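Local coordinates for protein MB2760 (Mycobacterium tuberculosis, PDB 2BNG) that hydrolyses epoxides to diols, accepting long or bulky lipophilic ones such as 9,10-epoxystearic acid and cholesterol 5,6-oxide in vitro, although its physiological substrate is unknown, at residues T35-L40 against R59-L64; G69-E74 against L95-L100; F73-H78 against T89-A94; Q103-G108 against Y123-D128. All coordinates share one frame; numbering follows the deposited sequence.

All four contacts lie in one NTF2-like domain of the limonene-1,2-epoxide hydrolase family, where helices pack on a curved mixed sheet of six strands. Interaction 1 comes first along the chain and pairs helices 33-39 and 57-65; Leu64 at its end touches Phe73 of interactions 2 and 3. Those two, with centres about 14 Å apart, are successive parts of the hairpin of strands 72-83 and 86-97 and share Phe73 and Glu74. Interaction 4 follows, its centre about 10 Å from that of interaction 3, and links the next strand, 100-113, to the entry of helix 126-139. Interactions 3 and 4 both touch the second subunit, so the sheet links the Asp93 region to the subunit interface.

Interaction 1: residues T35-L40 against R59-L64; sequences TVDAAL and RTATLL
Asp37 and Ala61 mark the closest passage of two nearly antiparallel helices, their CA atoms 5.6 Å apart. The segments 35-39 and 59-64 run at 163° to one another with axes 9.3 Å apart, and the small Ala61 lies at the point of closest CA approach. Leu40, the first residue to depart from helical geometry after helix 33-39, extends the contact past the last turn. Its CG is anti to the carbonyl carbon (chi1 -59°), which sends CD1 across to the opposing helix, 4.1 Å from CG2 of Thr60 and 4.2 Å from CB of Ala61. The side chains of Leu40 and Thr60 meet at about a right angle. Thr60 offers its methyl to the leucine because CG2 is anti to its own backbone N, while its OG1 is hydrogen-bonded to the carbonyl O of Gly56 one turn earlier. Nearly one helical turn beyond Ala61, CD1 of Leu64 lies 4.3 Å from CG1 of Val36, so Leu40 and Val36 meet the other helix at successive turns. At the edge of this largely apolar contact, Asp37 brings OD1 to 3.0 Å from CB of Ala61, while its OD2 forms a salt bridge with Arg65, just beyond the segment, a polar tie between the helices. The pair belongs to the layer of helices packed on the sheet of this NTF2-like fold: Val36, Leu40 and Leu64 also pack on Ala27, Phe24 and Leu28 of helix 13-30, respectively, and Thr60 also touches Leu44 and Tyr46 of strand 44-48 and Ile54 of strand 52-55.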
loop_
_atom_site.group_PDB
_atom_site.type_symbol
_atom_site.label_atom_id
_atom_site.label_comp_id
_atom_site.label_asym_id
_atom_site.label_seq_id
_atom_site.Cartn_x
_atom_site.Cartn_y
_atom_site.Cartn_z
ATOM N N THR C 35 -33.853 13.278 14.801
ATOM C CA THR C 35 -33.020 12.427 15.653
ATOM C C THR C 35 -33.140 12.811 17.137
ATOM O O THR C 35 -33.166 11.938 18.005
ATOM C CB THR C 35 -31.552 12.445 15.194
ATOM O OG1 THR C 35 -31.487 11.987 13.839
ATOM C CG2 THR C 35 -30.671 11.571 16.073
ATOM N N VAL C 36 -33.214 14.109 17.426
ATOM C CA VAL C 36 -33.458 14.573 18.795
ATOM C C VAL C 36 -34.783 13.986 19.339
ATOM O O VAL C 36 -34.839 13.461 20.456
ATOM C CB VAL C 36 -33.455 16.112 18.881
ATOM C CG1 VAL C 36 -34.054 16.580 20.216
ATOM C CG2 VAL C 36 -32.030 16.650 18.657
ATOM N N ASP C 37 -35.832 14.055 18.525
ATOM C CA ASP C 37 -37.133 13.438 18.831
ATOM C C ASP C 37 -37.107 11.941 19.081
ATOM O O ASP C 37 -37.734 11.449 20.015
ATOM C CB ASP C 37 -38.115 13.674 17.687
ATOM C CG ASP C 37 -38.735 15.023 17.751
ATOM O OD1 ASP C 37 -38.966 15.506 18.876
ATOM O OD2 ASP C 37 -38.984 15.622 16.693
ATOM N N ALA C 38 -36.413 11.214 18.220
ATOM C CA ALA C 38 -36.257 9.777 18.395
ATOM C C ALA C 38 -35.416 9.426 19.635
ATOM O O ALA C 38 -35.643 8.381 20.250
ATOM C CB ALA C 38 -35.650 9.165 17.150
ATOM N N ALA C 39 -34.469 10.299 20.009
ATOM C CA ALA C 39 -33.507 9.997 21.077
ATOM C C ALA C 39 -34.094 10.135 22.484
ATOM O O ALA C 39 -33.606 9.504 23.417
ATOM C CB ALA C 39 -32.266 10.864 20.942
ATOM N N LEU C 40 -35.140 10.945 22.649
ATOM C CA LEU C 40 -35.589 11.298 24.003
ATOM C C LEU C 40 -36.797 10.489 24.428
ATOM O O LEU C 40 -37.820 10.498 23.761
ATOM C CB LEU C 40 -35.880 12.799 24.130
ATOM C CG LEU C 40 -34.734 13.782 23.845
ATOM C CD1 LEU C 40 -35.222 15.234 23.963
ATOM C CD2 LEU C 40 -33.522 13.533 24.746
ATOM N N ARG C 59 -42.028 17.463 25.275
ATOM C CA ARG C 59 -42.001 18.838 25.642
ATOM C C ARG C 59 -40.578 19.401 25.511
ATOM O O ARG C 59 -40.413 20.523 25.030
ATOM C CB ARG C 59 -42.572 18.985 27.041
ATOM C CG ARG C 59 -42.527 20.368 27.565
ATOM C CD ARG C 59 -43.647 20.586 28.523
ATOM N NE ARG C 59 -43.187 21.239 29.727
ATOM C CZ ARG C 59 -43.518 20.873 30.961
ATOM N NH1 ARG C 59 -44.338 19.893 31.187
ATOM N NH2 ARG C 59 -43.052 21.510 31.989
ATOM N N THR C 60 -39.568 18.612 25.910
ATOM C CA THR C 60 -38.154 19.014 25.771
ATOM C C THR C 60 -37.735 19.076 24.297
ATOM O O THR C 60 -37.070 20.033 23.871
ATOM C CB THR C 60 -37.207 18.071 26.554
ATOM O OG1 THR C 60 -37.531 18.132 27.947
ATOM C CG2 THR C 60 -35.739 18.459 26.358
ATOM N N ALA C 61 -38.146 18.057 23.535
ATOM C CA ALA C 61 -37.853 17.967 22.109
ATOM C C ALA C 61 -38.367 19.173 21.324
ATOM O O ALA C 61 -37.629 19.719 20.495
ATOM C CB ALA C 61 -38.379 16.678 21.529
ATOM N N THR C 62 -39.607 19.606 21.590
ATOM C CA THR C 62 -40.134 20.757 20.844
ATOM C C THR C 62 -39.599 22.096 21.367
ATOM O O THR C 62 -39.463 23.057 20.603
ATOM C CB THR C 62 -41.704 20.767 20.622
ATOM O OG1 THR C 62 -42.390 20.919 21.852
ATOM C CG2 THR C 62 -42.188 19.489 20.057
ATOM N N LEU C 63 -39.257 22.149 22.651
ATOM C CA LEU C 63 -38.548 23.313 23.192
ATOM C C LEU C 63 -37.232 23.543 22.441
ATOM O O LEU C 63 -36.942 24.664 21.996
ATOM C CB LEU C 63 -38.250 23.121 24.672
ATOM C CG LEU C 63 -37.975 24.418 25.408
ATOM C CD1 LEU C 63 -39.268 25.186 25.642
ATOM C CD2 LEU C 63 -37.310 24.127 26.724
ATOM N N LEU C 64 -36.456 22.464 22.305
ATOM C CA LEU C 64 -35.192 22.502 21.601
ATOM C C LEU C 64 -35.376 22.816 20.123
ATOM O O LEU C 64 -34.660 23.655 19.565
ATOM C CB LEU C 64 -34.430 21.188 21.780
ATOM C CG LEU C 64 -33.898 20.916 23.197
ATOM C CD1 LEU C 64 -33.397 19.484 23.300
ATOM C CD2 LEU C 64 -32.821 21.917 23.635
#

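Interaction 2: residues G69-E74 against L95-L100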
loop_
_atom_site.group_PDB
_atom_site.type_symbol
_atom_site.label_atom_id
_atom_site.label_comp_id
_atom_site.label_asym_id
_atom_site.label_seq_id
_atom_site.Cartn_x
_atom_site.Cartn_y
_atom_site.Cartn_z
ATOM N N GLY C 69 -32.424 28.785 15.015
ATOM C CA GLY C 69 -32.376 30.155 14.484
ATOM C C GLY C 69 -32.280 31.264 15.536
ATOM O O GLY C 69 -32.139 32.426 15.191
ATOM N N ARG C 70 -32.346 30.913 16.819
ATOM C CA ARG C 70 -32.190 31.895 17.901
ATOM C C ARG C 70 -30.997 31.638 18.760
ATOM O O ARG C 70 -30.296 32.549 19.160
ATOM C CB ARG C 70 -33.375 31.851 18.839
ATOM C CG ARG C 70 -34.501 32.564 18.328
ATOM C CD ARG C 70 -35.589 31.690 18.234
ATOM N NE ARG C 70 -36.856 32.367 18.035
ATOM C CZ ARG C 70 -37.319 32.799 16.861
ATOM N NH1 ARG C 70 -36.611 32.686 15.740
ATOM N NH2 ARG C 70 -38.511 33.363 16.809
ATOM N N VAL C 71 -30.810 30.383 19.110
ATOM C CA VAL C 71 -29.604 29.995 19.798
ATOM C C VAL C 71 -29.068 28.698 19.198
ATOM O O VAL C 71 -29.785 27.702 19.118
ATOM C CB VAL C 71 -29.815 29.946 21.343
ATOM C CG1 VAL C 71 -31.148 29.416 21.680
ATOM C CG2 VAL C 71 -28.742 29.130 22.025
ATOM N N GLY C 72 -27.818 28.734 18.748
ATOM C CA GLY C 72 -27.141 27.535 18.260
ATOM C C GLY C 72 -26.388 26.859 19.393
ATOM O O GLY C 72 -26.040 27.503 20.396
ATOM N N PHE C 73 -26.136 25.561 19.248
ATOM C CA PHE C 73 -25.352 24.843 20.238
ATOM C C PHE C 73 -24.126 24.224 19.607
ATOM O O PHE C 73 -24.191 23.738 18.491
ATOM C CB PHE C 73 -26.186 23.738 20.927
ATOM C CG PHE C 73 -27.597 24.158 21.290
ATOM C CD1 PHE C 73 -27.821 25.150 22.231
ATOM C CD2 PHE C 73 -28.699 23.528 20.705
ATOM C CE1 PHE C 73 -29.117 25.527 22.575
ATOM C CE2 PHE C 73 -30.010 23.900 21.037
ATOM C CZ PHE C 73 -30.215 24.900 21.973
ATOM N N GLU C 74 -23.013 24.257 20.332
ATOM C CA GLU C 74 -21.868 23.416 20.016
ATOM C C GLU C 74 -21.519 22.514 21.205
ATOM O O GLU C 74 -21.706 22.882 22.385
ATOM C CB GLU C 74 -20.670 24.233 19.536
ATOM C CG GLU C 74 -20.864 24.798 18.115
ATOM C CD GLU C 74 -19.750 25.736 17.672
ATOM O OE1 GLU C 74 -18.635 25.697 18.252
ATOM O OE2 GLU C 74 -19.976 26.521 16.724
ATOM N N LEU C 95 -23.063 28.236 23.667
ATOM C CA LEU C 95 -24.333 28.788 23.186
ATOM C C LEU C 95 -24.013 29.988 22.307
ATOM O O LEU C 95 -23.177 30.822 22.667
ATOM C CB LEU C 95 -25.286 29.166 24.332
ATOM C CG LEU C 95 -25.605 28.087 25.395
ATOM C CD1 LEU C 95 -26.424 28.711 26.526
ATOM C CD2 LEU C 95 -26.303 26.843 24.841
ATOM N N ILE C 96 -24.657 30.053 21.144
ATOM C CA ILE C 96 -24.411 31.093 20.153
ATOM C C ILE C 96 -25.705 31.815 19.910
ATOM O O ILE C 96 -26.686 31.193 19.530
ATOM C CB ILE C 96 -23.993 30.507 18.766
ATOM C CG1 ILE C 96 -23.228 29.171 18.921
ATOM C CG2 ILE C 96 -23.365 31.567 17.889
ATOM C CD1 ILE C 96 -21.815 29.110 18.740
ATOM N N ILE C 97 -25.701 33.126 20.122
ATOM C CA ILE C 97 -26.846 33.981 19.864
ATOM C C ILE C 97 -26.305 35.095 18.984
ATOM O O ILE C 97 -25.604 36.002 19.463
ATOM C CB ILE C 97 -27.440 34.538 21.183
ATOM C CG1 ILE C 97 -27.836 33.388 22.114
ATOM C CG2 ILE C 97 -28.662 35.437 20.916
ATOM C CD1 ILE C 97 -27.610 33.676 23.556
ATOM N N GLY C 98 -26.601 35.000 17.683
ATOM C CA GLY C 98 -25.984 35.846 16.674
ATOM C C GLY C 98 -24.464 35.826 16.789
ATOM O O GLY C 98 -23.845 34.742 16.731
ATOM N N PRO C 99 -23.845 37.019 16.989
ATOM C CA PRO C 99 -22.375 37.108 17.020
ATOM C C PRO C 99 -21.811 36.856 18.412
ATOM O O PRO C 99 -20.594 36.792 18.566
ATOM C CB PRO C 99 -22.099 38.554 16.603
ATOM C CG PRO C 99 -23.336 39.338 17.104
ATOM C CD PRO C 99 -24.492 38.339 17.202
ATOM N N LEU C 100 -22.688 36.724 19.408
ATOM C CA LEU C 100 -22.279 36.396 20.772
ATOM C C LEU C 100 -22.092 34.884 20.968
ATOM O O LEU C 100 -23.024 34.099 20.760
ATOM C CB LEU C 100 -23.303 36.940 21.777
ATOM C CG LEU C 100 -23.062 36.608 23.254
ATOM C CD1 LEU C 100 -21.712 37.208 23.761
ATOM C CD2 LEU C 100 -24.260 37.022 24.144
#
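Gly72 and Ile96 form the hydrogen-bonded antiparallel pair of this contact. Gly72 N donates to Ile96 O at 2.8 Å, and Ile96 N returns a bond to Gly72 O at 3.0 Å. The same carbonyl oxygens take weaker CA-H...O contacts, Val71 CA lying 3.2 Å from Ile96 O. The pair lies at the open end of the long beta hairpin of strands 72-83 and 86-97, and the chain leaves it through a type II' turn, Ile97 to Leu100, with Gly98 at positive phi; two backbone bonds between Ile97 and Leu100 close that turn and lead into strand 100-113, the next strand of the antiparallel meander. On the face bearing Phe73 and Leu95, CD2 of Leu95 comes to the edge of the phenyl ring, 3.5 Å from Phe73 CD1, while Val71 O lies over one ring face towards its rim. Val71, just before the strand, lies beside Leu95, its CG2 4.2 Å from Leu95 CB with the two side chains pointing the same way, and its CB faces Ile97 CG1 at 4.0 Å. On the other face, Ile96 CD1 rests 3.8 Å from Glu74 OE2, the glutamate chain being extended, while Glu74 OE1 forms a salt bridge with Arg101.

Interaction 3: residues F73-H78 against T89-A94; sequences FEVKIH and TERTDA
Glu74 pairs with Ala94 through two backbone hydrogen bonds, Glu74 N to Ala94 O and Ala94 N to Glu74 O, both 3.0 Å, and their CB atoms meet on one face of the sheet. Val75 turns to the other face beside Asp93, the assigned proton donor of the active site. CG1 of Val75, anti to the backbone N (chi1 -178°), lies 3.7 Å from Asp93 OD2 and 3.6 Å from Arg91 NE. Arg91 grips that carboxylate side-on, NE to OD2 at 3.1 Å and NH2 to OD1 at 2.9 Å, and NH2 also forms a salt bridge with Asp122, the assigned proton acceptor, so one guanidinium bridges both acids and probably helps to hold them in place. Lys76 makes the next pair of backbone bonds, with Thr92. Ile77 lays CG2 near Thr89 OG1 and Glu90 O. At His78 the backbone N donates to Glu90 O, and the imidazole swings back over Lys76 O, where NE2 and Thr92 OG1 share a hydrogen bond of 2.6 Å in the ring plane. This hairpin edge is roofed by helix 13-30, whose Glu22 and Leu25 pack on Ile77; strand 100-113 continues the sheet beyond segment 89-94, and Glu90 reaches Arg121 and Tyr123 of the second subunit.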
loop_
_atom_site.group_PDB
_atom_site.type_symbol
_atom_site.label_atom_id
_atom_site.label_comp_id
_atom_site.label_asym_id
_atom_site.label_seq_id
_atom_site.Cartn_x
_atom_site.Cartn_y
_atom_site.Cartn_z
ATOM N N PHE C 73 -26.136 25.561 19.248
ATOM C CA PHE C 73 -25.352 24.843 20.238
ATOM C C PHE C 73 -24.126 24.224 19.607
ATOM O O PHE C 73 -24.191 23.738 18.491
ATOM C CB PHE C 73 -26.186 23.738 20.927
ATOM C CG PHE C 73 -27.597 24.158 21.290
ATOM C CD1 PHE C 73 -27.821 25.150 22.231
ATOM C CD2 PHE C 73 -28.699 23.528 20.705
ATOM C CE1 PHE C 73 -29.117 25.527 22.575
ATOM C CE2 PHE C 73 -30.010 23.900 21.037
ATOM C CZ PHE C 73 -30.215 24.900 21.973
ATOM N N GLU C 74 -23.013 24.257 20.332
ATOM C CA GLU C 74 -21.868 23.416 20.016
ATOM C C GLU C 74 -21.519 22.514 21.205
ATOM O O GLU C 74 -21.706 22.882 22.385
ATOM C CB GLU C 74 -20.670 24.233 19.536
ATOM C CG GLU C 74 -20.864 24.798 18.115
ATOM C CD GLU C 74 -19.750 25.736 17.672
ATOM O OE1 GLU C 74 -18.635 25.697 18.252
ATOM O OE2 GLU C 74 -19.976 26.521 16.724
ATOM N N VAL C 75 -21.060 21.309 20.890
ATOM C CA VAL C 75 -20.729 20.345 21.911
ATOM C C VAL C 75 -19.462 19.646 21.492
ATOM O O VAL C 75 -19.339 19.142 20.390
ATOM C CB VAL C 75 -21.854 19.310 22.158
ATOM C CG1 VAL C 75 -21.449 18.343 23.284
ATOM C CG2 VAL C 75 -23.184 20.012 22.517
ATOM N N LYS C 76 -18.494 19.656 22.380
ATOM C CA LYS C 76 -17.288 18.936 22.154
ATOM C C LYS C 76 -17.136 18.020 23.366
ATOM O O LYS C 76 -17.066 18.489 24.509
ATOM C CB LYS C 76 -16.159 19.943 21.983
ATOM C CG LYS C 76 -14.778 19.401 22.044
ATOM C CD LYS C 76 -14.455 18.497 20.940
ATOM C CE LYS C 76 -12.934 18.471 20.748
ATOM N NZ LYS C 76 -12.372 17.136 20.603
ATOM N N ILE C 77 -17.156 16.708 23.110
ATOM C CA ILE C 77 -17.030 15.712 24.172
ATOM C C ILE C 77 -15.558 15.344 24.292
ATOM O O ILE C 77 -14.972 14.863 23.334
ATOM C CB ILE C 77 -17.895 14.436 23.869
ATOM C CG1 ILE C 77 -19.354 14.818 23.536
ATOM C CG2 ILE C 77 -17.806 13.434 25.050
ATOM C CD1 ILE C 77 -20.221 13.650 22.967
ATOM N N HIS C 78 -14.962 15.591 25.452
ATOM C CA HIS C 78 -13.558 15.233 25.701
ATOM C C HIS C 78 -13.395 13.788 26.175
ATOM O O HIS C 78 -12.457 13.102 25.777
ATOM C CB HIS C 78 -12.931 16.187 26.722
ATOM C CG HIS C 78 -13.118 17.638 26.387
ATOM N ND1 HIS C 78 -12.467 18.256 25.333
ATOM C CD2 HIS C 78 -13.883 18.596 26.968
ATOM C CE1 HIS C 78 -12.837 19.523 25.271
ATOM N NE2 HIS C 78 -13.697 19.754 26.250
ATOM N N THR C 89 -20.145 12.241 30.897
ATOM C CA THR C 89 -19.683 13.013 29.791
ATOM C C THR C 89 -18.883 14.233 30.312
ATOM O O THR C 89 -19.312 14.914 31.239
ATOM C CB THR C 89 -20.989 13.289 29.001
ATOM O OG1 THR C 89 -20.869 13.080 27.629
ATOM C CG2 THR C 89 -21.498 14.502 29.106
ATOM N N GLU C 90 -17.675 14.449 29.785
ATOM C CA GLU C 90 -16.894 15.660 30.081
ATOM C C GLU C 90 -16.837 16.458 28.788
ATOM O O GLU C 90 -16.303 15.973 27.784
ATOM C CB GLU C 90 -15.475 15.329 30.575
ATOM C CG GLU C 90 -14.649 16.569 30.967
ATOM C CD GLU C 90 -13.118 16.345 31.033
ATOM O OE1 GLU C 90 -12.575 15.412 30.397
ATOM O OE2 GLU C 90 -12.436 17.134 31.716
ATOM N N ARG C 91 -17.425 17.651 28.789
ATOM C CA ARG C 91 -17.592 18.416 27.559
ATOM C C ARG C 91 -17.214 19.882 27.695
ATOM O O ARG C 91 -17.068 20.423 28.796
ATOM C CB ARG C 91 -19.047 18.345 27.016
ATOM C CG ARG C 91 -19.893 17.227 27.544
ATOM C CD ARG C 91 -21.144 17.006 26.744
ATOM N NE ARG C 91 -22.143 18.061 26.839
ATOM C CZ ARG C 91 -23.239 18.022 27.610
ATOM N NH1 ARG C 91 -23.490 16.975 28.407
ATOM N NH2 ARG C 91 -24.120 19.048 27.580
ATOM N N THR C 92 -17.056 20.511 26.537
ATOM C CA THR C 92 -17.117 21.952 26.394
ATOM C C THR C 92 -18.339 22.230 25.520
ATOM O O THR C 92 -18.495 21.651 24.447
ATOM C CB THR C 92 -15.853 22.513 25.727
ATOM O OG1 THR C 92 -14.691 22.133 26.489
ATOM C CG2 THR C 92 -15.908 24.014 25.682
ATOM N N ASP C 93 -19.227 23.087 26.008
ATOM C CA ASP C 93 -20.406 23.484 25.252
ATOM C C ASP C 93 -20.250 24.950 24.856
ATOM O O ASP C 93 -19.466 25.684 25.451
ATOM C CB ASP C 93 -21.682 23.304 26.104
ATOM C CG ASP C 93 -22.156 21.837 26.196
ATOM O OD1 ASP C 93 -23.352 21.636 26.498
ATOM O OD2 ASP C 93 -21.358 20.886 25.978
ATOM N N ALA C 94 -21.015 25.376 23.868
ATOM C CA ALA C 94 -21.114 26.782 23.524
ATOM C C ALA C 94 -22.550 27.116 23.152
ATOM O O ALA C 94 -23.183 26.353 22.431
ATOM C CB ALA C 94 -20.176 27.101 22.375
#

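Interaction 4: residues Q103-G108 against Y123-D128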
loop_
_atom_site.group_PDB
_atom_site.type_symbol
_atom_site.label_atom_id
_atom_site.label_comp_id
_atom_site.label_asym_id
_atom_site.label_seq_id
_atom_site.Cartn_x
_atom_site.Cartn_y
_atom_site.Cartn_z
ATOM N N GLN C 103 -18.984 30.181 25.877
ATOM C CA GLN C 103 -18.413 28.857 25.959
ATOM C C GLN C 103 -18.050 28.518 27.403
ATOM O O GLN C 103 -17.516 29.364 28.134
ATOM C CB GLN C 103 -17.174 28.816 25.065
ATOM C CG GLN C 103 -16.650 27.445 24.743
ATOM C CD GLN C 103 -15.706 27.489 23.548
ATOM O OE1 GLN C 103 -16.100 27.844 22.477
ATOM N NE2 GLN C 103 -14.472 27.152 23.743
ATOM N N PHE C 104 -18.314 27.283 27.803
ATOM C CA PHE C 104 -18.197 26.882 29.202
ATOM C C PHE C 104 -18.070 25.356 29.273
ATOM O O PHE C 104 -18.517 24.653 28.342
ATOM C CB PHE C 104 -19.437 27.355 30.010
ATOM C CG PHE C 104 -20.768 26.981 29.373
ATOM C CD1 PHE C 104 -21.436 25.835 29.759
ATOM C CD2 PHE C 104 -21.353 27.789 28.392
ATOM C CE1 PHE C 104 -22.676 25.490 29.179
ATOM C CE2 PHE C 104 -22.566 27.439 27.798
ATOM C CZ PHE C 104 -23.227 26.286 28.188
ATOM N N TRP C 105 -17.500 24.836 30.360
ATOM C CA TRP C 105 -17.467 23.404 30.525
ATOM C C TRP C 105 -18.821 22.877 31.023
ATOM O O TRP C 105 -19.558 23.587 31.729
ATOM C CB TRP C 105 -16.316 22.986 31.432
ATOM C CG TRP C 105 -16.371 23.477 32.910
ATOM C CD1 TRP C 105 -15.587 24.457 33.476
ATOM C CD2 TRP C 105 -17.195 22.963 33.986
ATOM N NE1 TRP C 105 -15.877 24.594 34.818
ATOM C CE2 TRP C 105 -16.848 23.687 35.161
ATOM C CE3 TRP C 105 -18.159 21.945 34.080
ATOM C CZ2 TRP C 105 -17.457 23.450 36.401
ATOM C CZ3 TRP C 105 -18.760 21.698 35.337
ATOM C CH2 TRP C 105 -18.409 22.467 36.466
ATOM N N VAL C 106 -19.149 21.648 30.617
ATOM C CA VAL C 106 -20.303 20.918 31.146
ATOM C C VAL C 106 -19.908 19.461 31.386
ATOM O O VAL C 106 -19.219 18.839 30.552
ATOM C CB VAL C 106 -21.487 20.895 30.174
ATOM C CG1 VAL C 106 -22.674 20.154 30.810
ATOM C CG2 VAL C 106 -21.886 22.298 29.774
ATOM N N CYS C 107 -20.347 18.939 32.527
ATOM C CA CYS C 107 -20.360 17.510 32.769
ATOM C C CYS C 107 -21.834 17.056 32.715
ATOM O O CYS C 107 -22.673 17.558 33.447
ATOM C CB CYS C 107 -19.680 17.178 34.110
ATOM S SG CYS C 107 -17.841 17.509 34.065
ATOM N N GLY C 108 -22.148 16.138 31.812
ATOM C CA GLY C 108 -23.491 15.633 31.699
ATOM C C GLY C 108 -23.557 14.189 32.108
ATOM O O GLY C 108 -22.650 13.397 31.788
ATOM N N TYR C 123 -24.351 19.518 34.352
ATOM C CA TYR C 123 -23.692 20.244 35.424
ATOM C C TYR C 123 -22.762 21.309 34.837
ATOM O O TYR C 123 -22.012 21.039 33.904
ATOM C CB TYR C 123 -22.800 19.290 36.220
ATOM C CG TYR C 123 -23.493 18.265 37.081
ATOM C CD1 TYR C 123 -23.796 16.994 36.581
ATOM C CD2 TYR C 123 -23.819 18.550 38.429
ATOM C CE1 TYR C 123 -24.409 16.031 37.399
ATOM C CE2 TYR C 123 -24.425 17.596 39.246
ATOM C CZ TYR C 123 -24.709 16.348 38.721
ATOM O OH TYR C 123 -25.317 15.417 39.506
ATOM N N PHE C 124 -22.765 22.499 35.430
ATOM C CA PHE C 124 -21.834 23.562 35.050
ATOM C C PHE C 124 -21.699 24.534 36.227
ATOM O O PHE C 124 -22.439 24.426 37.208
ATOM C CB PHE C 124 -22.326 24.318 33.803
ATOM C CG PHE C 124 -23.755 24.707 33.873
ATOM C CD1 PHE C 124 -24.727 23.912 33.302
ATOM C CD2 PHE C 124 -24.133 25.863 34.528
ATOM C CE1 PHE C 124 -26.061 24.270 33.363
ATOM C CE2 PHE C 124 -25.459 26.234 34.608
ATOM C CZ PHE C 124 -26.429 25.441 34.033
ATOM N N ASP C 125 -20.778 25.495 36.098
ATOM C CA ASP C 125 -20.430 26.455 37.161
ATOM C C ASP C 125 -20.802 27.879 36.701
ATOM O O ASP C 125 -20.464 28.281 35.589
ATOM C CB ASP C 125 -18.931 26.284 37.442
ATOM C CG ASP C 125 -18.298 27.427 38.217
ATOM O OD1 ASP C 125 -18.930 28.037 39.100
ATOM O OD2 ASP C 125 -17.093 27.687 37.972
ATOM N N VAL C 126 -21.508 28.635 37.544
ATOM C CA VAL C 126 -21.915 29.989 37.148
ATOM C C VAL C 126 -20.692 30.864 36.956
ATOM O O VAL C 126 -20.692 31.751 36.113
ATOM C CB VAL C 126 -22.928 30.689 38.130
ATOM C CG1 VAL C 126 -24.163 29.825 38.351
ATOM C CG2 VAL C 126 -22.270 30.997 39.452
ATOM N N TYR C 127 -19.649 30.612 37.732
ATOM C CA TYR C 127 -18.435 31.397 37.589
ATOM C C TYR C 127 -17.767 31.226 36.197
ATOM O O TYR C 127 -17.481 32.208 35.491
ATOM C CB TYR C 127 -17.495 31.057 38.728
ATOM C CG TYR C 127 -16.120 31.651 38.641
ATOM C CD1 TYR C 127 -15.917 33.031 38.681
ATOM C CD2 TYR C 127 -15.009 30.820 38.554
ATOM C CE1 TYR C 127 -14.633 33.570 38.617
ATOM C CE2 TYR C 127 -13.719 31.339 38.504
ATOM C CZ TYR C 127 -13.542 32.717 38.528
ATOM O OH TYR C 127 -12.270 33.228 38.470
ATOM N N ASP C 128 -17.552 29.968 35.817
ATOM C CA ASP C 128 -17.043 29.611 34.513
ATOM C C ASP C 128 -17.928 30.180 33.418
ATOM O O ASP C 128 -17.421 30.657 32.419
ATOM C CB ASP C 128 -16.958 28.087 34.391
ATOM C CG ASP C 128 -16.434 27.644 33.053
ATOM O OD1 ASP C 128 -15.266 27.914 32.760
ATOM O OD2 ASP C 128 -17.174 27.019 32.286
HETATM O O HOH W 1 -14.875 26.534 36.965
HETATM O O HOH W 2 -19.240 25.702 33.355
#
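Cys107 and Tyr123 make an antiparallel hydrogen-bonded pair: Tyr123 N donates to Cys107 O at 2.7 Å and Cys107 N to Tyr123 O at 3.0 Å. Two residues earlier in the strand, Trp105 N donates to a side chain instead, Asp128 OD2 at 2.9 Å, on the syn side and 20° out of the carboxylate plane. Two waters reinforce this junction. One, in the indole plane at its edge, links Trp105 NE1 to Asp125 OD2; the other sits over the centre of an indole face, donating to Trp105 O and Asp128 OD2 and accepting from Asp125 N. Asp125 is the N-cap of helix 126-139, taking Asp128 N on OD2 and, weakly, Tyr127 N on OD1; in this NTF2-like fold the segment carries the chain from the sheet into its last helix. The same OD1 accepts from Val126 N of the second subunit, and Tyr123 OH hydrogen-bonds Glu90 of that subunit. Packing centres on the indole. With CG between the backbone N and the carbonyl carbon (chi1 64°), Trp105 lies across Asp125, CZ2 reaching its CB at 3.4 Å, and meets the Asp128 carboxylate with planes 28° apart. It also forms an edge-to-face pair with Tyr123 of the second subunit. Val106 packs against Asp93, the assigned proton donor.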